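Local coordinates for E3 SUMO-protein ligase SIZ2 (Saccharomyces cerevisiae, PDB 6U75) that acts as an E3 ligase that promotes attachment of SUMO to protein substrates, through an SP-RING zinc finger paired with a PINIT domain, at residues 182-196 and 206-218. Numbering follows the deposited sequence.
Sequences VLSLQCPISCTRMKY and IQCFDALWFLHSQ
The D210 carboxylate ties the K195-Y196 backbone to the start of helix 211-218, an example of how one buried acid can join a loop to a helix end. Its OD1 accepts twice from the loop: K195 N, at 2.8 Å, meets that oxygen nearly along the C-O bond, whereas Y196 N, at 3.0 Å, comes from above the carboxylate plane, 39° out of it. OD2 serves its own segment, offering its anti lone pair to W213 N at 3.1 Å, and so caps the helix. The side chain spans both jobs because CG stands anti to the backbone N (chi1 -166°), which carries the carboxylate past C187 to the amides of 195-196. With an alanine here, the amides of K195, Y196 and W213 would probably lose the carboxylate that serves all three, freeing the helix start to shift against the loop. Y196 returns the grip through its carbonyl, with A211 N 3.0 Å from Y196 O, while its ring lies alongside L212.

This is the SP-RING fold, which keeps one zinc ion, held by C203, H205, C226 and C229, where a classical RING has two. C187 is not among the zinc ligands; its SG instead accepts from D210 N at 3.4 Å and, weakly, from the amides of I189 and S190, pinning the turn. That turn sets S190 CB in a CH-pi contact over one face of the W213 indole, 3.3 Å from the five-membered ring centroid and 5° off its normal, while S190 OG and T192 OG1 share a hydrogen bond. I189 reaches further along the helix, its CD1 3.7 Å from F214 CA and at the edge of the F214 ring. M194 SD packs against C208, and F209, bonded through its backbone to A198, extends its ring toward P227 and the zinc site.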
ATOM      1  N   VAL A 182      23.605  -8.642  16.921  1.00 74.32           N
ATOM      2  CA  VAL A 182      23.652  -9.255  15.598  1.00 69.03           C
ATOM      3  C   VAL A 182      22.788  -8.438  14.646  1.00 66.24           C
ATOM      4  O   VAL A 182      21.579  -8.279  14.865  1.00 50.57           O
ATOM      5  CB  VAL A 182      23.205 -10.725  15.637  1.00 67.37           C
ATOM      6  CG1 VAL A 182      24.295 -11.588  16.256  1.00 62.40           C
ATOM      7  CG2 VAL A 182      21.898 -10.884  16.404  1.00 70.45           C
ATOM      8  N   LEU A 183      23.412  -7.917  13.594  1.00 69.55           N
ATOM      9  CA  LEU A 183      22.727  -7.203  12.525  1.00 51.78           C
ATOM     10  C   LEU A 183      22.595  -8.135  11.327  1.00 56.83           C
ATOM     11  O   LEU A 183      23.602  -8.623  10.803  1.00 48.73           O
ATOM     12  CB  LEU A 183      23.497  -5.938  12.141  1.00 49.82           C
ATOM     13  CG  LEU A 183      23.039  -5.204  10.878  1.00 40.03           C
ATOM     14  CD1 LEU A 183      21.654  -4.609  11.069  1.00 45.20           C
ATOM     15  CD2 LEU A 183      24.040  -4.128  10.496  1.00 52.88           C
ATOM     16  N   SER A 184      21.361  -8.382  10.900  1.00 54.26           N
ATOM     17  CA  SER A 184      21.110  -9.221   9.739  1.00 40.24           C
ATOM     18  C   SER A 184      21.165  -8.388   8.467  1.00 40.85           C
ATOM     19  O   SER A 184      20.619  -7.282   8.410  1.00 50.70           O
ATOM     20  CB  SER A 184      19.748  -9.908   9.852  1.00 53.95           C
ATOM     21  OG  SER A 184      19.414 -10.571   8.644  1.00 49.11           O
ATOM     22  N   LEU A 185      21.838  -8.920   7.452  1.00 39.08           N
ATOM     23  CA  LEU A 185      21.840  -8.321   6.126  1.00 39.65           C
ATOM     24  C   LEU A 185      20.713  -8.851   5.251  1.00 48.44           C
ATOM     25  O   LEU A 185      20.644  -8.495   4.070  1.00 41.70           O
ATOM     26  CB  LEU A 185      23.184  -8.567   5.433  1.00 40.89           C
ATOM     27  CG  LEU A 185      24.428  -8.053   6.159  1.00 53.92           C
ATOM     28  CD1 LEU A 185      25.659  -8.212   5.279  1.00 44.33           C
ATOM     29  CD2 LEU A 185      24.254  -6.603   6.585  1.00 53.32           C
ATOM     30  N   GLN A 186      19.836  -9.686   5.801  1.00 45.00           N
ATOM     31  CA  GLN A 186      18.741 -10.288   5.058  1.00 41.67           C
ATOM     32  C   GLN A 186      17.452  -9.512   5.292  1.00 34.63           C
ATOM     33  O   GLN A 186      17.260  -8.888   6.339  1.00 33.39           O
ATOM     34  CB  GLN A 186      18.546 -11.749   5.469  1.00 39.64           C
ATOM     35  CG  GLN A 186      19.813 -12.583   5.406  1.00 47.60           C
ATOM     36  CD  GLN A 186      20.444 -12.579   4.028  1.00 46.75           C
ATOM     37  OE1 GLN A 186      21.358 -11.803   3.753  1.00 43.78           O
ATOM     38  NE2 GLN A 186      19.957 -13.451   3.153  1.00 48.08           N
ATOM     39  N   CYS A 187      16.575  -9.559   4.304  1.00 35.54           N
ATOM     40  CA  CYS A 187      15.276  -8.904   4.396  1.00 30.02           C
ATOM     41  C   CYS A 187      14.277  -9.828   5.085  1.00 37.17           C
ATOM     42  O   CYS A 187      14.222 -11.020   4.760  1.00 36.39           O
ATOM     43  CB  CYS A 187      14.765  -8.535   3.012  1.00 35.11           C
ATOM     44  SG  CYS A 187      13.142  -7.759   3.000  1.00 36.88           S
ATOM     45  N   PRO A 188      13.482  -9.337   6.039  1.00 31.34           N
ATOM     46  CA  PRO A 188      12.480 -10.219   6.657  1.00 32.53           C
ATOM     47  C   PRO A 188      11.428 -10.701   5.678  1.00 38.49           C
ATOM     48  O   PRO A 188      10.896 -11.807   5.842  1.00 54.09           O
ATOM     49  CB  PRO A 188      11.860  -9.341   7.756  1.00 36.24           C
ATOM     50  CG  PRO A 188      12.799  -8.203   7.941  1.00 49.83           C
ATOM     51  CD  PRO A 188      13.450  -7.984   6.617  1.00 35.76           C
ATOM     52  N   ILE A 189      11.114  -9.902   4.659  1.00 43.73           N
ATOM     53  CA  ILE A 189      10.042 -10.250   3.733  1.00 33.89           C
ATOM     54  C   ILE A 189      10.540 -11.225   2.674  1.00 33.02           C
ATOM     55  O   ILE A 189       9.942 -12.284   2.452  1.00 40.67           O
ATOM     56  CB  ILE A 189       9.462  -8.974   3.094  1.00 32.29           C
ATOM     57  CG1 ILE A 189       9.014  -7.993   4.182  1.00 45.99           C
ATOM     58  CG2 ILE A 189       8.299  -9.319   2.170  1.00 26.65           C
ATOM     59  CD1 ILE A 189       8.494  -6.676   3.645  1.00 41.07           C
ATOM     60  N   SER A 190      11.642 -10.886   2.006  1.00 26.35           N
ATOM     61  CA  SER A 190      12.134 -11.684   0.892  1.00 30.67           C
ATOM     62  C   SER A 190      13.042 -12.825   1.325  1.00 40.98           C
ATOM     63  O   SER A 190      13.215 -13.781   0.560  1.00 34.39           O
ATOM     64  CB  SER A 190      12.892 -10.792  -0.096  1.00 31.53           C
ATOM     65  OG  SER A 190      14.157 -10.416   0.416  1.00 40.27           O
ATOM     66  N   CYS A 191      13.621 -12.752   2.522  1.00 36.39           N
ATOM     67  CA  CYS A 191      14.558 -13.767   2.997  1.00 30.95           C
ATOM     68  C   CYS A 191      15.783 -13.851   2.093  1.00 39.63           C
ATOM     69  O   CYS A 191      16.390 -14.912   1.943  1.00 38.63           O
ATOM     70  CB  CYS A 191      13.882 -15.135   3.108  1.00 33.24           C
ATOM     71  SG  CYS A 191      12.410 -15.136   4.154  1.00 45.27           S
ATOM     72  N   THR A 192      16.143 -12.727   1.479  1.00 40.43           N
ATOM     73  CA  THR A 192      17.311 -12.626   0.621  1.00 39.41           C
ATOM     74  C   THR A 192      18.119 -11.403   1.034  1.00 37.55           C
ATOM     75  O   THR A 192      17.661 -10.558   1.808  1.00 33.37           O
ATOM     76  CB  THR A 192      16.919 -12.527  -0.860  1.00 29.63           C
ATOM     77  OG1 THR A 192      16.128 -11.350  -1.071  1.00 51.04           O
ATOM     78  CG2 THR A 192      16.125 -13.750  -1.289  1.00 40.74           C
ATOM     79  N   ARG A 193      19.335 -11.318   0.507  1.00 27.86           N
ATOM     80  CA  ARG A 193      20.207 -10.194   0.820  1.00 35.00           C
ATOM     81  C   ARG A 193      19.556  -8.885   0.389  1.00 32.97           C
ATOM     82  O   ARG A 193      19.141  -8.731  -0.764  1.00 35.16           O
ATOM     83  CB  ARG A 193      21.556 -10.376   0.128  1.00 34.78           C
ATOM     84  CG  ARG A 193      22.525  -9.224   0.322  1.00 39.75           C
ATOM     85  CD  ARG A 193      23.894  -9.725   0.754  1.00 58.26           C
ATOM     86  NE  ARG A 193      24.950  -8.762   0.456  1.00 55.16           N
ATOM     87  CZ  ARG A 193      26.173  -8.807   0.978  1.00 60.91           C
ATOM     88  NH1 ARG A 193      26.499  -9.761   1.839  1.00 66.62           N
ATOM     89  NH2 ARG A 193      27.068  -7.888   0.644  1.00 70.98           N
ATOM     90  N   MET A 194      19.463  -7.944   1.324  1.00 26.29           N
ATOM     91  CA  MET A 194      18.837  -6.663   1.029  1.00 27.44           C
ATOM     92  C   MET A 194      19.626  -5.914  -0.035  1.00 28.17           C
ATOM     93  O   MET A 194      20.860  -5.930  -0.046  1.00 34.08           O
ATOM     94  CB  MET A 194      18.743  -5.812   2.295  1.00 34.11           C
ATOM     95  CG  MET A 194      17.636  -6.229   3.244  1.00 43.49           C
ATOM     96  SD  MET A 194      17.548  -5.185   4.709  1.00 38.27           S
ATOM     97  CE  MET A 194      19.084  -5.617   5.522  1.00 29.00           C
ATOM     98  N   LYS A 195      18.901  -5.255  -0.935  1.00 27.53           N
ATOM     99  CA  LYS A 195      19.502  -4.347  -1.901  1.00 31.35           C
ATOM    100  C   LYS A 195      19.282  -2.884  -1.547  1.00 26.88           C
ATOM    101  O   LYS A 195      20.153  -2.053  -1.824  1.00 40.68           O
ATOM    102  CB  LYS A 195      18.945  -4.616  -3.305  1.00 27.12           C
ATOM    103  CG  LYS A 195      19.376  -5.957  -3.887  1.00 34.20           C
ATOM    104  CD  LYS A 195      19.590  -5.887  -5.395  1.00 38.67           C
ATOM    105  CE  LYS A 195      18.293  -6.056  -6.165  1.00 51.79           C
ATOM    106  NZ  LYS A 195      17.836  -7.474  -6.175  1.00 43.52           N
ATOM    107  N   TYR A 196      18.149  -2.556  -0.929  1.00 26.16           N
ATOM    108  CA  TYR A 196      17.806  -1.186  -0.550  1.00 26.47           C
ATOM    109  C   TYR A 196      17.395  -1.173   0.918  1.00 25.77           C
ATOM    110  O   TYR A 196      16.210  -1.041   1.247  1.00 23.43           O
ATOM    111  CB  TYR A 196      16.686  -0.641  -1.437  1.00 27.35           C
ATOM    112  CG  TYR A 196      16.840  -0.986  -2.902  1.00 34.11           C
ATOM    113  CD1 TYR A 196      17.741  -0.299  -3.707  1.00 31.28           C
ATOM    114  CD2 TYR A 196      16.079  -1.991  -3.483  1.00 28.46           C
ATOM    115  CE1 TYR A 196      17.882  -0.609  -5.046  1.00 24.87           C
ATOM    116  CE2 TYR A 196      16.212  -2.307  -4.822  1.00 30.47           C
ATOM    117  CZ  TYR A 196      17.115  -1.612  -5.598  1.00 31.62           C
ATOM    118  OH  TYR A 196      17.252  -1.920  -6.932  1.00 32.41           O
ATOM    119  N   ILE A 206      18.128  -0.945  14.657  1.00 49.23           N
ATOM    120  CA  ILE A 206      19.076  -0.785  13.559  1.00 50.61           C
ATOM    121  C   ILE A 206      18.767  -1.707  12.386  1.00 46.87           C
ATOM    122  O   ILE A 206      19.267  -1.473  11.278  1.00 57.95           O
ATOM    123  CB  ILE A 206      20.522  -1.029  14.027  1.00 43.67           C
ATOM    124  CG1 ILE A 206      20.651  -2.400  14.696  1.00 52.88           C
ATOM    125  CG2 ILE A 206      20.963   0.073  14.980  1.00 53.98           C
ATOM    126  CD1 ILE A 206      22.083  -2.834  14.924  1.00 58.15           C
ATOM    127  N   GLN A 207      17.963  -2.747  12.591  1.00 42.63           N
ATOM    128  CA  GLN A 207      17.625  -3.649  11.501  1.00 46.68           C
ATOM    129  C   GLN A 207      16.799  -2.925  10.445  1.00 50.48           C
ATOM    130  O   GLN A 207      16.022  -2.014  10.746  1.00 42.99           O
ATOM    131  CB  GLN A 207      16.854  -4.865  12.017  1.00 38.64           C
ATOM    132  CG  GLN A 207      17.664  -5.799  12.902  1.00 62.29           C
ATOM    133  CD  GLN A 207      17.687  -5.363  14.353  1.00 55.41           C
ATOM    134  OE1 GLN A 207      17.481  -4.192  14.666  1.00 58.38           O
ATOM    135  NE2 GLN A 207      17.927  -6.313  15.252  1.00 67.90           N
ATOM    136  N   CYS A 208      16.973  -3.344   9.194  1.00 44.43           N
ATOM    137  CA  CYS A 208      16.318  -2.724   8.053  1.00 35.37           C
ATOM    138  C   CYS A 208      15.562  -3.786   7.264  1.00 45.12           C
ATOM    139  O   CYS A 208      15.625  -4.983   7.559  1.00 40.61           O
ATOM    140  CB  CYS A 208      17.335  -2.013   7.152  1.00 40.45           C
ATOM    141  SG  CYS A 208      18.259  -0.697   7.964  1.00 49.62           S
ATOM    142  N   PHE A 209      14.839  -3.326   6.246  1.00 35.20           N
ATOM    143  CA  PHE A 209      14.118  -4.193   5.330  1.00 33.24           C
ATOM    144  C   PHE A 209      14.248  -3.626   3.925  1.00 30.90           C
ATOM    145  O   PHE A 209      14.384  -2.413   3.743  1.00 45.56           O
ATOM    146  CB  PHE A 209      12.640  -4.312   5.717  1.00 33.54           C
ATOM    147  CG  PHE A 209      11.953  -2.989   5.883  1.00 31.25           C
ATOM    148  CD1 PHE A 209      11.953  -2.343   7.106  1.00 31.70           C
ATOM    149  CD2 PHE A 209      11.314  -2.386   4.813  1.00 33.78           C
ATOM    150  CE1 PHE A 209      11.325  -1.123   7.262  1.00 33.35           C
ATOM    151  CE2 PHE A 209      10.684  -1.165   4.963  1.00 39.12           C
ATOM    152  CZ  PHE A 209      10.689  -0.533   6.189  1.00 32.69           C
ATOM    153  N   ASP A 210      14.211  -4.509   2.932  1.00 35.73           N
ATOM    154  CA  ASP A 210      14.330  -4.068   1.549  1.00 30.14           C
ATOM    155  C   ASP A 210      13.138  -3.197   1.178  1.00 27.31           C
ATOM    156  O   ASP A 210      11.985  -3.629   1.277  1.00 30.11           O
ATOM    157  CB  ASP A 210      14.427  -5.269   0.613  1.00 26.18           C
ATOM    158  CG  ASP A 210      14.888  -4.882  -0.780  1.00 27.70           C
ATOM    159  OD1 ASP A 210      16.108  -4.704  -0.972  1.00 25.53           O
ATOM    160  OD2 ASP A 210      14.032  -4.748  -1.678  1.00 24.88           O
ATOM    161  N   ALA A 211      13.418  -1.964   0.751  1.00 28.63           N
ATOM    162  CA  ALA A 211      12.345  -1.037   0.415  1.00 25.99           C
ATOM    163  C   ALA A 211      11.485  -1.570  -0.722  1.00 23.30           C
ATOM    164  O   ALA A 211      10.256  -1.434  -0.700  1.00 23.95           O
ATOM    165  CB  ALA A 211      12.930   0.326   0.047  1.00 29.97           C
ATOM    166  N   LEU A 212      12.112  -2.184  -1.728  1.00 33.02           N
ATOM    167  CA  LEU A 212      11.357  -2.652  -2.884  1.00 30.24           C
ATOM    168  C   LEU A 212      10.421  -3.792  -2.504  1.00 28.59           C
ATOM    169  O   LEU A 212       9.259  -3.814  -2.922  1.00 30.49           O
ATOM    170  CB  LEU A 212      12.313  -3.084  -3.995  1.00 26.15           C
ATOM    171  CG  LEU A 212      11.661  -3.476  -5.321  1.00 25.10           C
ATOM    172  CD1 LEU A 212      10.793  -2.345  -5.848  1.00 30.75           C
ATOM    173  CD2 LEU A 212      12.717  -3.858  -6.344  1.00 27.33           C
ATOM    174  N   TRP A 213      10.904  -4.743  -1.702  1.00 22.99           N
ATOM    175  CA  TRP A 213      10.038  -5.831  -1.265  1.00 25.25           C
ATOM    176  C   TRP A 213       8.942  -5.336  -0.331  1.00 32.48           C
ATOM    177  O   TRP A 213       7.821  -5.855  -0.364  1.00 27.54           O
ATOM    178  CB  TRP A 213      10.865  -6.921  -0.591  1.00 33.92           C
ATOM    179  CG  TRP A 213      11.500  -7.853  -1.570  1.00 28.12           C
ATOM    180  CD1 TRP A 213      12.787  -7.821  -2.022  1.00 25.98           C
ATOM    181  CD2 TRP A 213      10.870  -8.956  -2.229  1.00 28.01           C
ATOM    182  NE1 TRP A 213      12.998  -8.841  -2.918  1.00 27.02           N
ATOM    183  CE2 TRP A 213      11.836  -9.553  -3.063  1.00 36.71           C
ATOM    184  CE3 TRP A 213       9.583  -9.499  -2.192  1.00 34.31           C
ATOM    185  CZ2 TRP A 213      11.555 -10.664  -3.852  1.00 32.43           C
ATOM    186  CZ3 TRP A 213       9.306 -10.603  -2.976  1.00 39.83           C
ATOM    187  CH2 TRP A 213      10.287 -11.174  -3.794  1.00 26.74           C
ATOM    188  N   PHE A 214       9.237  -4.334   0.499  1.00 32.35           N
ATOM    189  CA  PHE A 214       8.197  -3.746   1.336  1.00 24.35           C
ATOM    190  C   PHE A 214       7.105  -3.116   0.479  1.00 27.82           C
ATOM    191  O   PHE A 214       5.912  -3.324   0.723  1.00 35.97           O
ATOM    192  CB  PHE A 214       8.807  -2.710   2.279  1.00 25.92           C
ATOM    193  CG  PHE A 214       7.793  -1.983   3.115  1.00 30.30           C
ATOM    194  CD1 PHE A 214       7.264  -2.569   4.253  1.00 44.87           C
ATOM    195  CD2 PHE A 214       7.372  -0.712   2.766  1.00 33.62           C
ATOM    196  CE1 PHE A 214       6.333  -1.901   5.024  1.00 30.90           C
ATOM    197  CE2 PHE A 214       6.441  -0.039   3.534  1.00 32.49           C
ATOM    198  CZ  PHE A 214       5.921  -0.635   4.664  1.00 40.22           C
ATOM    199  N   LEU A 215       7.497  -2.338  -0.533  1.00 33.57           N
ATOM    200  CA  LEU A 215       6.510  -1.724  -1.415  1.00 28.82           C
ATOM    201  C   LEU A 215       5.736  -2.772  -2.203  1.00 32.39           C
ATOM    202  O   LEU A 215       4.550  -2.580  -2.495  1.00 25.96           O
ATOM    203  CB  LEU A 215       7.194  -0.744  -2.369  1.00 27.83           C
ATOM    204  CG  LEU A 215       7.786   0.513  -1.728  1.00 27.97           C
ATOM    205  CD1 LEU A 215       8.643   1.267  -2.730  1.00 30.15           C
ATOM    206  CD2 LEU A 215       6.685   1.411  -1.186  1.00 30.42           C
ATOM    207  N   HIS A 216       6.389  -3.879  -2.562  1.00 34.15           N
ATOM    208  CA  HIS A 216       5.687  -4.969  -3.231  1.00 37.63           C
ATOM    209  C   HIS A 216       4.649  -5.597  -2.310  1.00 30.33           C
ATOM    210  O   HIS A 216       3.525  -5.888  -2.735  1.00 33.27           O
ATOM    211  CB  HIS A 216       6.695  -6.015  -3.705  1.00 34.24           C
ATOM    212  CG  HIS A 216       6.071  -7.241  -4.296  1.00 46.32           C
ATOM    213  ND1 HIS A 216       5.607  -7.291  -5.592  1.00 40.97           N
ATOM    214  CD2 HIS A 216       5.844  -8.468  -3.767  1.00 33.19           C
ATOM    215  CE1 HIS A 216       5.117  -8.494  -5.836  1.00 48.87           C
ATOM    216  NE2 HIS A 216       5.249  -9.226  -4.745  1.00 38.70           N
ATOM    217  N   SER A 217       5.010  -5.807  -1.044  1.00 31.36           N
ATOM    218  CA  SER A 217       4.064  -6.353  -0.076  1.00 25.91           C
ATOM    219  C   SER A 217       2.884  -5.411   0.130  1.00 29.36           C
ATOM    220  O   SER A 217       1.723  -5.838   0.131  1.00 33.13           O
ATOM    221  CB  SER A 217       4.779  -6.620   1.249  1.00 25.57           C
ATOM    222  OG  SER A 217       3.854  -6.926   2.278  1.00 67.75           O
ATOM    223  N   GLN A 218       3.164  -4.118   0.309  1.00 31.62           N
ATOM    224  CA  GLN A 218       2.097  -3.164   0.598  1.00 34.85           C
ATOM    225  C   GLN A 218       1.182  -2.956  -0.602  1.00 31.51           C
ATOM    226  O   GLN A 218       0.010  -2.605  -0.429  1.00 30.54           O
ATOM    227  CB  GLN A 218       2.694  -1.830   1.044  1.00 26.75           C
ATOM    228  CG  GLN A 218       3.502  -1.909   2.328  1.00 32.23           C
ATOM    229  CD  GLN A 218       2.654  -2.276   3.528  1.00 38.82           C
ATOM    230  OE1 GLN A 218       1.453  -2.009   3.559  1.00 32.02           O
ATOM    231  NE2 GLN A 218       3.275  -2.893   4.527  1.00 34.85           N
TER